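Malonyl CoA-acyl carrier protein transacylase (Bartonella henselae, PDB 3QAT) probably transfers the malonyl group from malonyl-CoA to acyl carrier protein, supplying the two-carbon donor used in fatty acid biosynthesis. Local coordinates at residues E38-D41 with L47-I50; M74-V79 with L301-A306; P233-V238 with I267-A272. All blocks are in the same frame, centred on the assembly; numbering follows the deposited sequence.

Contact 1 (E38-D41 with L47-I50)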
loop_
_atom_site.group_PDB
_atom_site.type_symbol
_atom_site.label_atom_id
_atom_site.label_comp_id
_atom_site.label_asym_id
_atom_site.label_seq_id
_atom_site.Cartn_x
_atom_site.Cartn_y
_atom_site.Cartn_z
ATOM N N GLU A 38 17.126 9.477 -7.869
ATOM C CA GLU A 38 17.715 8.899 -6.674
ATOM C C GLU A 38 17.277 7.442 -6.509
ATOM O O GLU A 38 18.090 6.595 -6.125
ATOM C CB GLU A 38 17.386 9.713 -5.409
ATOM C CG GLU A 38 18.047 9.077 -4.192
ATOM C CD GLU A 38 18.017 9.932 -2.934
ATOM O OE1 GLU A 38 17.437 11.036 -2.956
ATOM O OE2 GLU A 38 18.562 9.456 -1.924
ATOM N N VAL A 39 15.995 7.176 -6.763
ATOM C CA VAL A 39 15.546 5.778 -6.716
ATOM C C VAL A 39 16.324 4.865 -7.687
ATOM O O VAL A 39 16.774 3.771 -7.299
ATOM C CB VAL A 39 14.023 5.688 -6.882
ATOM C CG1 VAL A 39 13.600 4.226 -7.086
ATOM C CG2 VAL A 39 13.360 6.295 -5.641
ATOM N N ASP A 40 16.513 5.311 -8.931
ATOM C CA ASP A 40 17.338 4.559 -9.897
ATOM C C ASP A 40 18.746 4.321 -9.326
ATOM O O ASP A 40 19.290 3.221 -9.411
ATOM C CB ASP A 40 17.461 5.344 -11.206
ATOM C CG ASP A 40 16.251 5.182 -12.120
ATOM O OD1 ASP A 40 15.314 4.410 -11.807
ATOM O OD2 ASP A 40 16.246 5.878 -13.160
ATOM N N ASP A 41 19.352 5.375 -8.773
ATOM C CA ASP A 41 20.700 5.235 -8.200
ATOM C C ASP A 41 20.721 4.227 -7.060
ATOM O O ASP A 41 21.600 3.360 -6.998
ATOM C CB ASP A 41 21.222 6.591 -7.703
ATOM C CG ASP A 41 22.611 6.482 -7.123
ATOM O OD1 ASP A 41 23.570 6.435 -7.907
ATOM O OD2 ASP A 41 22.732 6.426 -5.897
ATOM N N LEU A 47 15.143 1.814 -13.257
ATOM C CA LEU A 47 13.758 1.460 -12.973
ATOM C C LEU A 47 12.810 2.456 -13.621
ATOM O O LEU A 47 11.731 2.066 -14.107
ATOM C CB LEU A 47 13.540 1.419 -11.449
ATOM C CG LEU A 47 12.096 1.145 -11.013
ATOM C CD1 LEU A 47 11.563 -0.248 -11.481
ATOM C CD2 LEU A 47 11.941 1.328 -9.479
ATOM N N SER A 48 13.213 3.731 -13.643
ATOM C CA SER A 48 12.366 4.763 -14.225
ATOM C C SER A 48 11.973 4.470 -15.684
ATOM O O SER A 48 10.889 4.852 -16.118
ATOM C CB SER A 48 13.042 6.145 -14.108
ATOM O OG SER A 48 14.276 6.137 -14.841
ATOM N N ASP A 49 12.833 3.785 -16.450
ATOM C CA ASP A 49 12.463 3.433 -17.830
ATOM C C ASP A 49 11.260 2.476 -17.857
ATOM O O ASP A 49 10.399 2.588 -18.724
ATOM C CB ASP A 49 13.642 2.828 -18.581
ATOM C CG ASP A 49 14.662 3.873 -19.032
ATOM O OD1 ASP A 49 14.309 5.062 -19.189
ATOM O OD2 ASP A 49 15.817 3.475 -19.283
ATOM N N ILE A 50 11.224 1.532 -16.919
ATOM C CA ILE A 50 10.095 0.605 -16.790
ATOM C C ILE A 50 8.845 1.367 -16.324
ATOM O O ILE A 50 7.748 1.164 -16.844
ATOM C CB ILE A 50 10.448 -0.532 -15.810
ATOM C CG1 ILE A 50 11.591 -1.393 -16.366
ATOM C CG2 ILE A 50 9.206 -1.380 -15.460
ATOM C CD1 ILE A 50 12.250 -2.296 -15.275
#
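D40 presents both oxygens of its carboxylate to S48 and takes a separate hydrogen bond on each. The backbone S48 N gives its hydrogen to D40 OD1 at 2.9 Å, with an N-H...O angle of 154°, while the hydroxyl S48 OG donates to D40 OD2 over 2.6 Å. Both bonds use syn lone pairs, so serine and carboxylate meet as a two-pronged pair, and two grips at once should hold the carboxylate against turning about its CB-CG bond. The serine can bite this way because OG sits between its own backbone N and carbonyl carbon (chi1 62°), close to the N-H that makes the other bond. L47 N also lies 3.0 Å from D40 OD1, but at an angle too poor for a hydrogen bond.

Beside this polar pair, V39 CG1 meets L47 CD2 at 4.1 Å. Further out, V39 rests on A71 of helix 62-82 and on L113 and A117 of helix 113-129; L47 reaches N64, P67 and R121 on the same two helices.

The two bonds join helix 30-43 to helix 47-53 across the short connection between them. With D40 and S48 both buried, both carboxylate oxygens are gripped by one residue, S48, and two donors on one carboxylate would be expected to favour its charged form.

Contact 2 (M74-V79 with L301-A306)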
loop_
_atom_site.group_PDB
_atom_site.type_symbol
_atom_site.label_atom_id
_atom_site.label_comp_id
_atom_site.label_asym_id
_atom_site.label_seq_id
_atom_site.Cartn_x
_atom_site.Cartn_y
_atom_site.Cartn_z
ATOM N N MET A 74 6.505 9.755 -3.435
ATOM C CA MET A 74 7.532 10.681 -2.884
ATOM C C MET A 74 7.814 11.860 -3.816
ATOM O O MET A 74 8.104 12.957 -3.345
ATOM C CB MET A 74 8.816 9.923 -2.528
ATOM C CG MET A 74 8.671 9.127 -1.223
ATOM S SD MET A 74 8.135 10.121 0.214
ATOM C CE MET A 74 9.394 11.402 0.259
ATOM N N ALA A 75 7.690 11.661 -5.135
ATOM C CA ALA A 75 7.802 12.808 -6.065
ATOM C C ALA A 75 6.696 13.835 -5.746
ATOM O O ALA A 75 6.967 15.040 -5.649
ATOM C CB ALA A 75 7.682 12.348 -7.524
ATOM N N VAL A 76 5.464 13.368 -5.570
ATOM C CA VAL A 76 4.375 14.274 -5.168
ATOM C C VAL A 76 4.692 14.981 -3.838
ATOM O O VAL A 76 4.541 16.219 -3.744
ATOM C CB VAL A 76 3.031 13.545 -5.088
ATOM C CG1 VAL A 76 1.945 14.472 -4.479
ATOM C CG2 VAL A 76 2.620 13.071 -6.468
ATOM N N ILE A 77 5.153 14.231 -2.829
ATOM C CA ILE A 77 5.488 14.836 -1.529
ATOM C C ILE A 77 6.547 15.931 -1.698
ATOM O O ILE A 77 6.423 17.033 -1.124
ATOM C CB ILE A 77 5.954 13.782 -0.476
ATOM C CG1 ILE A 77 4.805 12.821 -0.084
ATOM C CG2 ILE A 77 6.585 14.479 0.784
ATOM C CD1 ILE A 77 3.624 13.481 0.725
ATOM N N ARG A 78 7.600 15.626 -2.461
ATOM C CA ARG A 78 8.688 16.599 -2.582
ATOM C C ARG A 78 8.258 17.857 -3.306
ATOM O O ARG A 78 8.684 18.961 -2.926
ATOM C CB ARG A 78 9.914 15.997 -3.263
ATOM C CG ARG A 78 10.529 14.910 -2.450
ATOM C CD ARG A 78 11.484 15.475 -1.439
ATOM N NE ARG A 78 12.164 14.392 -0.727
ATOM C CZ ARG A 78 13.274 13.779 -1.163
ATOM N NH1 ARG A 78 13.825 14.089 -2.329
ATOM N NH2 ARG A 78 13.817 12.836 -0.433
ATOM N N VAL A 79 7.436 17.705 -4.346
ATOM C CA VAL A 79 6.859 18.890 -5.012
ATOM C C VAL A 79 6.009 19.719 -4.035
ATOM O O VAL A 79 6.177 20.940 -3.950
ATOM C CB VAL A 79 6.046 18.513 -6.287
ATOM C CG1 VAL A 79 5.305 19.749 -6.864
ATOM C CG2 VAL A 79 6.954 17.910 -7.343
ATOM N N LEU A 301 -9.704 13.046 -1.812
ATOM C CA LEU A 301 -9.114 13.741 -2.951
ATOM C C LEU A 301 -7.850 13.053 -3.397
ATOM O O LEU A 301 -7.040 12.650 -2.566
ATOM C CB LEU A 301 -8.782 15.206 -2.597
ATOM C CG LEU A 301 -9.969 16.096 -2.180
ATOM C CD1 LEU A 301 -9.461 17.454 -1.786
ATOM C CD2 LEU A 301 -10.989 16.201 -3.312
ATOM N N THR A 302 -7.690 12.941 -4.711
ATOM C CA THR A 302 -6.454 12.406 -5.292
ATOM C C THR A 302 -5.402 13.521 -5.454
ATOM O O THR A 302 -5.727 14.665 -5.785
ATOM C CB THR A 302 -6.704 11.711 -6.648
ATOM O OG1 THR A 302 -7.525 12.530 -7.495
ATOM C CG2 THR A 302 -7.404 10.369 -6.442
ATOM N N VAL A 303 -4.135 13.169 -5.254
ATOM C CA VAL A 303 -3.012 14.111 -5.454
ATOM C C VAL A 303 -1.908 13.470 -6.303
ATOM O O VAL A 303 -0.975 12.842 -5.770
ATOM C CB VAL A 303 -2.421 14.593 -4.108
ATOM C CG1 VAL A 303 -1.573 15.816 -4.329
ATOM C CG2 VAL A 303 -3.545 14.919 -3.097
ATOM N N GLY A 304 -2.023 13.632 -7.623
ATOM C CA GLY A 304 -1.085 13.032 -8.573
ATOM C C GLY A 304 -0.623 13.951 -9.671
ATOM O O GLY A 304 0.399 13.702 -10.296
ATOM N N THR A 305 -1.362 15.030 -9.885
ATOM C CA THR A 305 -1.031 16.010 -10.935
ATOM C C THR A 305 -0.688 17.358 -10.308
ATOM O O THR A 305 -0.978 17.613 -9.118
ATOM C CB THR A 305 -2.204 16.208 -11.905
ATOM O OG1 THR A 305 -3.299 16.801 -11.196
ATOM C CG2 THR A 305 -2.653 14.892 -12.547
ATOM N N ALA A 306 -0.090 18.228 -11.111
ATOM C CA ALA A 306 0.225 19.587 -10.679
ATOM C C ALA A 306 -1.026 20.328 -10.170
ATOM O O ALA A 306 -0.996 20.975 -9.103
ATOM C CB ALA A 306 0.913 20.370 -11.812
#
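V76 on helix 62-82 points toward the strand, and its branches meet V303; the tight packing lies here. V76 CG1 comes to 3.8 Å from V303 CG1, the two side chains running at a slant to each other. The same methyl is 3.6 Å from the carbonyl V303 O, and V76 CG2 lies 3.7 Å from that oxygen, so both branches of one valine rest against a single peptide carbonyl. With V303 CG1 anti to its backbone N (chi1 -164°), the methyl is carried round to meet the helix. I309 and A312 of helix 306-316 close on V303 as well, and I281 of strand 275-281 touches V76.

Strand 299-303 is an outermost strand of the four-stranded parallel sheet, and backbone bonds join V303 to E280 of strand 275-281 and to G282 just beyond it; helix 62-82 thus packs where the edge strand ends and the chain turns into its last helix.

Past V303 the contact thins. G304, partly exposed, is closest through its CA, 4.3 Å from V76 CG2. T305 turns away from the helix into an exposed position, where its OG1 caps E308 N at the start of helix 306-316, while E308 OE1 takes a hydrogen bond from G304 N.

Contact 3 (P233-V238 with I267-A272)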
loop_
_atom_site.group_PDB
_atom_site.type_symbol
_atom_site.label_atom_id
_atom_site.label_comp_id
_atom_site.label_asym_id
_atom_site.label_seq_id
_atom_site.Cartn_x
_atom_site.Cartn_y
_atom_site.Cartn_z
ATOM N N PRO A 233 2.078 10.477 13.277
ATOM C CA PRO A 233 1.972 9.038 13.474
ATOM C C PRO A 233 1.525 8.281 12.232
ATOM O O PRO A 233 0.767 8.809 11.410
ATOM C CB PRO A 233 0.886 8.895 14.556
ATOM C CG PRO A 233 0.827 10.229 15.240
ATOM C CD PRO A 233 1.148 11.224 14.166
ATOM N N LEU A 234 1.998 7.044 12.154
ATOM C CA LEU A 234 1.519 6.107 11.144
ATOM C C LEU A 234 0.339 5.289 11.684
ATOM O O LEU A 234 0.453 4.658 12.755
ATOM C CB LEU A 234 2.674 5.170 10.804
ATOM C CG LEU A 234 2.312 4.049 9.813
ATOM C CD1 LEU A 234 2.274 4.572 8.370
ATOM C CD2 LEU A 234 3.258 2.843 9.963
ATOM N N ILE A 235 -0.773 5.236 10.939
ATOM C CA ILE A 235 -1.852 4.340 11.348
ATOM C C ILE A 235 -1.557 2.982 10.684
ATOM O O ILE A 235 -1.841 2.785 9.502
ATOM C CB ILE A 235 -3.248 4.854 10.925
ATOM C CG1 ILE A 235 -3.434 6.330 11.281
ATOM C CG2 ILE A 235 -4.357 3.963 11.562
ATOM C CD1 ILE A 235 -3.153 6.693 12.774
ATOM N N ALA A 236 -0.939 2.081 11.432
ATOM C CA ALA A 236 -0.388 0.847 10.870
ATOM C C ALA A 236 -1.460 -0.117 10.412
ATOM O O ALA A 236 -2.503 -0.261 11.043
ATOM C CB ALA A 236 0.558 0.152 11.872
ATOM N N ASN A 237 -1.175 -0.822 9.317
ATOM C CA ASN A 237 -2.109 -1.797 8.761
ATOM C C ASN A 237 -2.508 -2.902 9.757
ATOM O O ASN A 237 -3.620 -3.425 9.671
ATOM C CB ASN A 237 -1.482 -2.533 7.547
ATOM C CG ASN A 237 -1.332 -1.696 6.285
ATOM O OD1 ASN A 237 -0.725 -2.192 5.343
ATOM N ND2 ASN A 237 -1.929 -0.511 6.208
ATOM N N VAL A 238 -1.599 -3.252 10.689
ATOM C CA VAL A 238 -1.788 -4.389 11.587
ATOM C C VAL A 238 -2.530 -3.958 12.852
ATOM O O VAL A 238 -3.352 -4.711 13.380
ATOM C CB VAL A 238 -0.404 -5.034 11.945
ATOM C CG1 VAL A 238 -0.475 -5.985 13.154
ATOM C CG2 VAL A 238 0.112 -5.775 10.705
ATOM N N ILE A 267 -9.560 3.607 7.696
ATOM C CA ILE A 267 -10.291 4.780 7.237
ATOM C C ILE A 267 -11.376 5.164 8.256
ATOM O O ILE A 267 -11.589 6.364 8.541
ATOM C CB ILE A 267 -10.909 4.545 5.846
ATOM C CG1 ILE A 267 -9.782 4.307 4.816
ATOM C CG2 ILE A 267 -11.820 5.747 5.443
ATOM C CD1 ILE A 267 -8.719 5.435 4.765
ATOM N N GLU A 268 -12.038 4.159 8.824
ATOM C CA GLU A 268 -13.044 4.426 9.864
ATOM C C GLU A 268 -12.402 5.102 11.079
ATOM O O GLU A 268 -12.976 6.063 11.613
ATOM C CB GLU A 268 -13.798 3.155 10.253
ATOM C CG GLU A 268 -14.748 2.684 9.139
ATOM C CD GLU A 268 -15.439 1.356 9.420
ATOM O OE1 GLU A 268 -15.047 0.651 10.367
ATOM O OE2 GLU A 268 -16.380 1.005 8.681
ATOM N N TRP A 269 -11.249 4.598 11.528
ATOM C CA TRP A 269 -10.548 5.214 12.653
ATOM C C TRP A 269 -10.152 6.661 12.340
ATOM O O TRP A 269 -10.432 7.589 13.110
ATOM C CB TRP A 269 -9.319 4.406 13.107
ATOM C CG TRP A 269 -8.789 4.978 14.404
ATOM C CD1 TRP A 269 -9.193 4.642 15.655
ATOM C CD2 TRP A 269 -7.824 6.033 14.554
ATOM N NE1 TRP A 269 -8.516 5.396 16.592
ATOM C CE2 TRP A 269 -7.673 6.261 15.948
ATOM C CE3 TRP A 269 -7.065 6.799 13.656
ATOM C CZ2 TRP A 269 -6.811 7.240 16.468
ATOM C CZ3 TRP A 269 -6.190 7.772 14.174
ATOM C CH2 TRP A 269 -6.095 7.998 15.577
ATOM N N ILE A 270 -9.485 6.862 11.209
ATOM C CA ILE A 270 -9.063 8.215 10.845
ATOM C C ILE A 270 -10.238 9.202 10.815
ATOM O O ILE A 270 -10.136 10.306 11.355
ATOM C CB ILE A 270 -8.251 8.218 9.517
ATOM C CG1 ILE A 270 -6.891 7.535 9.708
ATOM C CG2 ILE A 270 -8.026 9.638 9.013
ATOM C CD1 ILE A 270 -6.163 7.255 8.358
ATOM N N SER A 271 -11.353 8.792 10.213
ATOM C CA SER A 271 -12.526 9.652 10.059
ATOM C C SER A 271 -13.167 10.010 11.389
ATOM O O SER A 271 -13.786 11.074 11.501
ATOM C CB SER A 271 -13.570 8.966 9.173
ATOM O OG SER A 271 -12.983 8.723 7.905
ATOM N N ALA A 272 -13.013 9.124 12.375
ATOM C CA ALA A 272 -13.598 9.327 13.718
ATOM C C ALA A 272 -12.661 10.069 14.668
ATOM O O ALA A 272 -13.062 10.452 15.771
ATOM C CB ALA A 272 -13.986 7.993 14.321
#
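I235 belongs to the short strand 234-235, which pairs antiparallel with 242-243, and its side chain packs onto W269 and I270 of helix 263-272. Two carbons of its longer branch divide the work. I235 CD1 comes to 3.5 Å from W269 CZ3, at the six-membered end of the indole and obliquely to the ring, the two side chains crossing at about a right angle. I235 CG1, one carbon back, meets I270 CG1 at 4.0 Å. The indole extends that far because its CG is anti to the backbone N (chi1 -171°), reaching out from the helix. F93 packs on W269 edge to face, and P242 touches both I235 and W269.

I235 is also bonded through its backbone to V94 of strand 93-96, and two residues on N237 uses its side chain to bond G96 O, S98 N and Q256. G96, S98 and G100 fit the GxSxG pattern of a nucleophile elbow, so the contact packs helix 263-272 against a segment bordering what is probably the nucleophile turn, as in the alpha/beta core of acyltransferases of this family.

How the contacts relate
All three contacts fall within the acyl transferase domain of a single chain. Contact 1 closes first, and contact 2 then opens; contact 3 is nested inside the long loop that contact 2 closes. Centres of contacts 1 and 2 lie about 18 Å apart, linked by helix 62-82, which carries V76 and touches V39 and L47, and by helix 30-43, which carries D40 and packs on A75 and V79. Contact 2 sits at one outermost strand, 299-303, of the parallel sheet; contact 3, its centre about 21 Å from that of contact 2, borders the other, 93-96. The centres of contacts 1 and 3 are about 31 Å apart. Together they run from outer helices, by the sheet edge, to the segment beside the probable nucleophile turn.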